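Local structure of extracellular solute-binding protein, family 1 (Bifidobacterium longum subsp. infantis, 6FTH) at residues Tyr435-Gln438 / Arg439-Asp443; Gly321-Pro324 / Asp325-Val328; Leu215-Asn218 / Ser219-Ile222. The protein probably binds human milk oligosaccharides outside the bacterial cell and hands them to an ABC transporter for uptake. All blocks are in the same frame, centred on the assembly; numbering follows the deposited sequence.

How the interactions relate
Three short turns lie on the same side of the chain's centre, their own centres forming a triangle with sides of about 9 to 12 Å. Interaction 2 is the one that touches both others: its centre is about 11 Å from that of interaction 1 and about 9 Å from that of interaction 3. H441 ND1 meets T327 O at 2.8 Å, a probable hydrogen bond, while V328 N approaches N218 O at 3.2 Å, which also looks like a hydrogen bond. The side chain of V322 packs on the backbone oxygens of S219 and T220. Interactions 1 and 3 do not touch; their nearest atoms are about 6 Å apart.

Interaction 1. Residues Tyr435-Gln438 / Arg439-Asp443; sequences YEEQ and RSHFD
H441 folds back on the turn of helix before it, and its side chain meets that backbone from the first carbon onward. CB lies 3.3 Å from Q438 O, the carbonyl that accepts from H441 N. With CG anti to the carbonyl carbon (chi1 -61°), the imidazole swings over E437 and Q438. CG and CD2 pass across E437 O, CD2 coming to 3.1 Å of it, so that this oxygen sits over one face of the ring, offset toward its rim. On the same face Q438 CA makes a CH-pi contact, 4.0 Å from the ring centroid. At the outer end H441 NE2 donates to E437 OE2 over 2.7 Å; the oxygen is nearly in the ring plane, is met on its anti side, and belongs to a carboxylate turned 63° from the ring. The remaining nitrogen, ND1, is held by T327 O of the neighbouring loop, so the ring is gripped at two edges and its rotation is fixed.

All this happens where the short helix 436-439 runs out into a type I turn from R439 to F442. R439 N closes the helical turn on Y435 O at 2.9 Å, whereas S440 N shares itself weakly between E436 O and E437 O. The hydroxyl of S440 adds a firmer bond, OG to E437 O at 2.7 Å.

E437 reaches the histidine because its chain leaves with CG anti to the backbone N and then bends at chi2 (65°), curling its acid toward NE2. A negative charge there would probably favour a protonated imidazole. R439 CB and CG run close to Y435 O, with CD a little farther off, before NH1 goes on to the carbonyls of D330 and S332.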
# COMPACT_ATOMS: atom_id res chain seq x y z
N TYR A 435 11.77 -9.69 7.77
CA TYR A 435 10.44 -10.29 7.77
C TYR A 435 10.33 -11.52 6.90
O TYR A 435 9.25 -12.13 6.87
CB TYR A 435 9.40 -9.25 7.35
CG TYR A 435 9.40 -8.11 8.32
CD1 TYR A 435 8.83 -8.23 9.57
CD2 TYR A 435 10.05 -6.94 8.00
CE1 TYR A 435 8.90 -7.20 10.49
CE2 TYR A 435 10.12 -5.91 8.91
CZ TYR A 435 9.53 -6.03 10.14
OH TYR A 435 9.60 -5.01 11.07
N GLU A 436 11.40 -11.94 6.22
CA GLU A 436 11.31 -13.15 5.40
C GLU A 436 10.97 -14.37 6.23
O GLU A 436 10.16 -15.21 5.81
CB GLU A 436 12.60 -13.38 4.62
CG GLU A 436 12.59 -12.68 3.29
CD GLU A 436 13.58 -13.27 2.28
OE1 GLU A 436 14.68 -12.71 2.15
OE2 GLU A 436 13.23 -14.28 1.61
N GLU A 437 11.53 -14.48 7.43
CA GLU A 437 11.21 -15.62 8.28
C GLU A 437 9.74 -15.62 8.68
O GLU A 437 9.05 -16.63 8.50
CB GLU A 437 12.13 -15.65 9.51
CG GLU A 437 11.79 -16.77 10.47
CD GLU A 437 12.01 -18.16 9.92
OE1 GLU A 437 12.97 -18.36 9.15
OE2 GLU A 437 11.23 -19.07 10.27
N GLN A 438 9.23 -14.51 9.23
CA GLN A 438 7.83 -14.53 9.68
C GLN A 438 6.87 -14.67 8.50
O GLN A 438 5.85 -15.36 8.61
CB GLN A 438 7.50 -13.31 10.53
CG GLN A 438 7.98 -13.46 11.94
CD GLN A 438 7.71 -12.26 12.81
OE1 GLN A 438 7.52 -11.13 12.32
NE2 GLN A 438 7.68 -12.49 14.12
N ARG A 439 7.18 -14.05 7.37
CA ARG A 439 6.31 -14.21 6.20
C ARG A 439 6.31 -15.64 5.68
O ARG A 439 5.31 -16.07 5.09
CB ARG A 439 6.67 -13.20 5.10
CG ARG A 439 6.16 -11.79 5.42
CD ARG A 439 6.65 -10.72 4.52
NE ARG A 439 6.51 -10.97 3.09
CZ ARG A 439 5.66 -10.35 2.25
NH1 ARG A 439 4.77 -9.50 2.69
NH2 ARG A 439 5.71 -10.56 0.95
N SER A 440 7.35 -16.41 5.96
CA SER A 440 7.39 -17.79 5.52
C SER A 440 6.53 -18.71 6.37
O SER A 440 6.39 -19.88 6.02
CB SER A 440 8.83 -18.32 5.47
OG SER A 440 9.33 -18.65 6.76
N HIS A 441 5.93 -18.20 7.44
CA HIS A 441 5.10 -18.99 8.34
C HIS A 441 3.64 -19.07 7.91
O HIS A 441 2.81 -19.57 8.68
CB HIS A 441 5.17 -18.39 9.74
CG HIS A 441 6.56 -18.39 10.31
ND1 HIS A 441 6.87 -17.72 11.48
CD2 HIS A 441 7.70 -19.00 9.91
CE1 HIS A 441 8.14 -17.88 11.75
NE2 HIS A 441 8.67 -18.66 10.82
N PHE A 442 3.30 -18.52 6.75
CA PHE A 442 1.93 -18.61 6.25
C PHE A 442 1.92 -18.90 4.75
O PHE A 442 2.88 -18.57 4.02
CB PHE A 442 1.09 -17.35 6.56
CG PHE A 442 1.45 -16.14 5.74
CD1 PHE A 442 0.87 -15.93 4.51
CD2 PHE A 442 2.35 -15.20 6.21
CE1 PHE A 442 1.17 -14.81 3.75
CE2 PHE A 442 2.64 -14.09 5.48
CZ PHE A 442 2.07 -13.88 4.25
N ASP A 443 0.84 -19.50 4.30
CA ASP A 443 0.66 -19.82 2.89
C ASP A 443 0.01 -18.63 2.19
O ASP A 443 -1.02 -18.13 2.66
CB ASP A 443 -0.21 -21.07 2.76
CG ASP A 443 -0.37 -21.51 1.34
OD1 ASP A 443 -1.00 -20.80 0.53
OD2 ASP A 443 0.14 -22.62 1.02

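Interaction 2. Residues Gly321-Pro324 / Asp325-Val328; sequences GVSP and DKTV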
# COMPACT_ATOMS: atom_id res chain seq x y z
N GLY A 321 0.77 -17.37 23.95
CA GLY A 321 0.15 -18.54 23.39
C GLY A 321 0.56 -18.86 21.97
O GLY A 321 0.25 -19.94 21.49
N VAL A 322 1.26 -17.95 21.30
CA VAL A 322 1.58 -18.06 19.89
C VAL A 322 3.07 -18.35 19.76
O VAL A 322 3.91 -17.54 20.17
CB VAL A 322 1.18 -16.78 19.13
CG1 VAL A 322 1.43 -16.94 17.64
CG2 VAL A 322 -0.29 -16.44 19.42
N SER A 323 3.40 -19.50 19.17
CA SER A 323 4.79 -19.88 19.03
C SER A 323 5.49 -19.00 18.00
O SER A 323 4.84 -18.39 17.13
CB SER A 323 4.89 -21.33 18.57
OG SER A 323 4.39 -21.43 17.25
N PRO A 324 6.82 -18.92 18.05
CA PRO A 324 7.53 -18.20 16.99
C PRO A 324 7.13 -18.67 15.60
O PRO A 324 6.95 -17.84 14.69
CB PRO A 324 9.00 -18.47 17.30
CG PRO A 324 9.02 -18.67 18.81
CD PRO A 324 7.73 -19.36 19.13
N ASP A 325 6.96 -19.98 15.41
CA ASP A 325 6.65 -20.50 14.09
C ASP A 325 5.24 -20.15 13.64
O ASP A 325 4.96 -20.17 12.44
CB ASP A 325 6.83 -22.02 14.08
CG ASP A 325 8.29 -22.45 13.94
OD1 ASP A 325 9.17 -21.59 13.79
OD2 ASP A 325 8.55 -23.68 13.97
N LYS A 326 4.34 -19.84 14.57
CA LYS A 326 2.97 -19.47 14.24
C LYS A 326 2.79 -17.96 14.17
O LYS A 326 1.71 -17.49 13.78
CB LYS A 326 1.97 -20.07 15.25
CG LYS A 326 1.82 -21.58 15.21
CD LYS A 326 0.85 -22.10 16.33
CE LYS A 326 1.53 -22.34 17.72
NZ LYS A 326 1.09 -21.50 18.95
N THR A 327 3.81 -17.19 14.53
CA THR A 327 3.77 -15.74 14.44
C THR A 327 4.07 -15.34 13.01
O THR A 327 4.99 -15.87 12.38
CB THR A 327 4.82 -15.15 15.38
OG1 THR A 327 4.64 -15.65 16.72
CG2 THR A 327 4.70 -13.63 15.46
N VAL A 328 3.30 -14.40 12.48
CA VAL A 328 3.36 -14.05 11.06
C VAL A 328 3.74 -12.59 10.94
O VAL A 328 3.97 -11.92 11.94
CB VAL A 328 2.05 -14.38 10.32
CG1 VAL A 328 1.82 -15.90 10.39
CG2 VAL A 328 0.83 -13.60 10.91
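S323 and T327 close a compact turn in which one carbonyl, S323 O, draws in the chain that follows it. The arrangement resembles an ST motif: the hydroxyl and carbonyl oxygen of S323 both accept from K326 N, the first weakly, and the carbonyl also takes a weak bond from T327 N. P324 and D325 have the backbone angles of a type I turn, and a second such turn overlaps it over P324-T327. The loop belongs to the domain whose sheet contains strand 311-313, in the two-domain fold expected of a solute-binding protein.

Among backbone bonds, K326 N donates to S323 O at 3.0 Å, and T327 N to P324 O at 3.2 Å.

The hydroxyls add to this. T327 OG1, placed anti to its own carbonyl carbon (chi1 -55°), gives its proton to S323 O at 2.8 Å and also pairs with the hydroxyl of S318. It arrives 44° out of the carbonyl plane, and K326 N arrives from the opposite face, so S323 O is clasped from both sides. The hydroxyl of S323 is set between its backbone N and carbonyl carbon (chi1 68°), with S323 OG 3.1 Å from K326 N.

The remaining contacts involve the aliphatic atoms. K326 runs back alongside S323, passing CB, CG, CD and CE by the hydroxyl; K326 CE comes closest, 3.0 Å from S323 OG. The chain bends at chi3 and chi4 to bring NZ near G321 O and S323 N, but at an angle unsuited to a hydrogen bond with the first and facing a donor in the second; the placing of this exposed tip is doubtful. G321 itself has backbone angles that call for glycine. V322 crosses T327 at a slant, its CG1 resting 3.6 Å from T327 OG1.

Interaction 3. Residues Leu215-Asn218 / Ser219-Ile222; sequences LLLN and STGI
L217 O accepts the backbone N-H groups of T220 and, weakly, I222, and with G221 N bonded to N218 O at 3.2 Å the chain closes in a Schellman motif. The bond from I222 N that spans the motif is long, 3.4 Å to L217 O. G221 takes the left-handed conformation needed to reverse the chain, and its backbone angles would jam a side chain against the preceding carbonyl. One residue earlier in the chain than the T220 bond, S219 N bonds to L216 O.

As is usual for this motif, its flanking side chains meet: L217 CD2 and I222 CD1 make a loose apolar contact at 4.5 Å. T220 supplies the polar grip. Its OG1 stands between the backbone N and the carbonyl carbon (chi1 75°), which turns the hydroxyl back toward L217 O; T220 OG1 donates to L217 O at 2.7 Å, in the carbonyl plane and on a lone pair, while T220 N comes to the same oxygen from above the plane. Replacing T220 with a valine would remove this hydroxyl, and L217 O would probably be left to T220 N and the weak bond from I222 N.

N218 faces back as well as forward. Its ND2 binds L215 O at 3.0 Å, an oxygen that N218 N also uses, and pairs with T224 OG1. N218 CA also makes a CA-H...O contact with I222 O at 3.3 Å. S219 OG touches L216 CD2 at 3.7 Å but finds its polar partners in P317 O and W173 NE1.

In this largely buried turn, the crowd of donors around L217 O and L215 O implies that backbone oxygens which would otherwise be costly to bury are paid for by neighbours within five residues.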
# COMPACT_ATOMS: atom_id res chain seq x y z
N LEU A 215 -1.33 -3.75 13.12
CA LEU A 215 -0.29 -4.67 12.68
C LEU A 215 0.09 -5.66 13.78
O LEU A 215 0.68 -6.70 13.47
CB LEU A 215 0.91 -3.88 12.19
CG LEU A 215 0.75 -3.19 10.85
CD1 LEU A 215 1.85 -2.17 10.67
CD2 LEU A 215 0.77 -4.21 9.69
N LEU A 216 -0.22 -5.37 15.05
CA LEU A 216 0.01 -6.36 16.11
C LEU A 216 -0.89 -7.59 15.98
O LEU A 216 -0.64 -8.59 16.67
CB LEU A 216 -0.13 -5.73 17.51
CG LEU A 216 1.04 -4.85 17.95
CD1 LEU A 216 0.87 -4.52 19.42
CD2 LEU A 216 2.39 -5.49 17.72
N LEU A 217 -1.89 -7.57 15.10
CA LEU A 217 -2.62 -8.81 14.84
C LEU A 217 -1.70 -9.90 14.34
O LEU A 217 -1.93 -11.09 14.60
CB LEU A 217 -3.72 -8.58 13.80
CG LEU A 217 -4.98 -7.88 14.31
CD1 LEU A 217 -5.81 -7.30 13.18
CD2 LEU A 217 -5.80 -8.86 15.15
N ASN A 218 -0.61 -9.53 13.66
CA ASN A 218 0.34 -10.55 13.19
C ASN A 218 0.97 -11.31 14.35
O ASN A 218 1.32 -12.50 14.21
CB ASN A 218 1.40 -9.87 12.32
CG ASN A 218 0.84 -9.37 11.00
OD1 ASN A 218 0.46 -10.16 10.10
ND2 ASN A 218 0.76 -8.06 10.85
N SER A 219 1.12 -10.65 15.50
CA SER A 219 1.62 -11.29 16.72
C SER A 219 0.76 -12.46 17.13
O SER A 219 1.25 -13.37 17.81
CB SER A 219 1.59 -10.32 17.91
OG SER A 219 2.42 -9.21 17.68
N THR A 220 -0.52 -12.41 16.79
CA THR A 220 -1.49 -13.42 17.23
C THR A 220 -1.66 -14.55 16.24
O THR A 220 -2.41 -15.50 16.54
CB THR A 220 -2.87 -12.78 17.49
OG1 THR A 220 -3.54 -12.48 16.25
CG2 THR A 220 -2.76 -11.52 18.32
N GLY A 221 -0.99 -14.49 15.10
CA GLY A 221 -1.11 -15.50 14.08
C GLY A 221 -2.11 -15.21 12.99
O GLY A 221 -2.40 -16.10 12.19
N ILE A 222 -2.66 -13.99 12.94
CA ILE A 222 -3.54 -13.53 11.86
C ILE A 222 -2.71 -12.68 10.91
O ILE A 222 -2.13 -11.66 11.32
CB ILE A 222 -4.76 -12.77 12.40
CG1 ILE A 222 -5.70 -13.73 13.14
CG2 ILE A 222 -5.52 -12.05 11.26
CD1 ILE A 222 -6.86 -13.03 13.86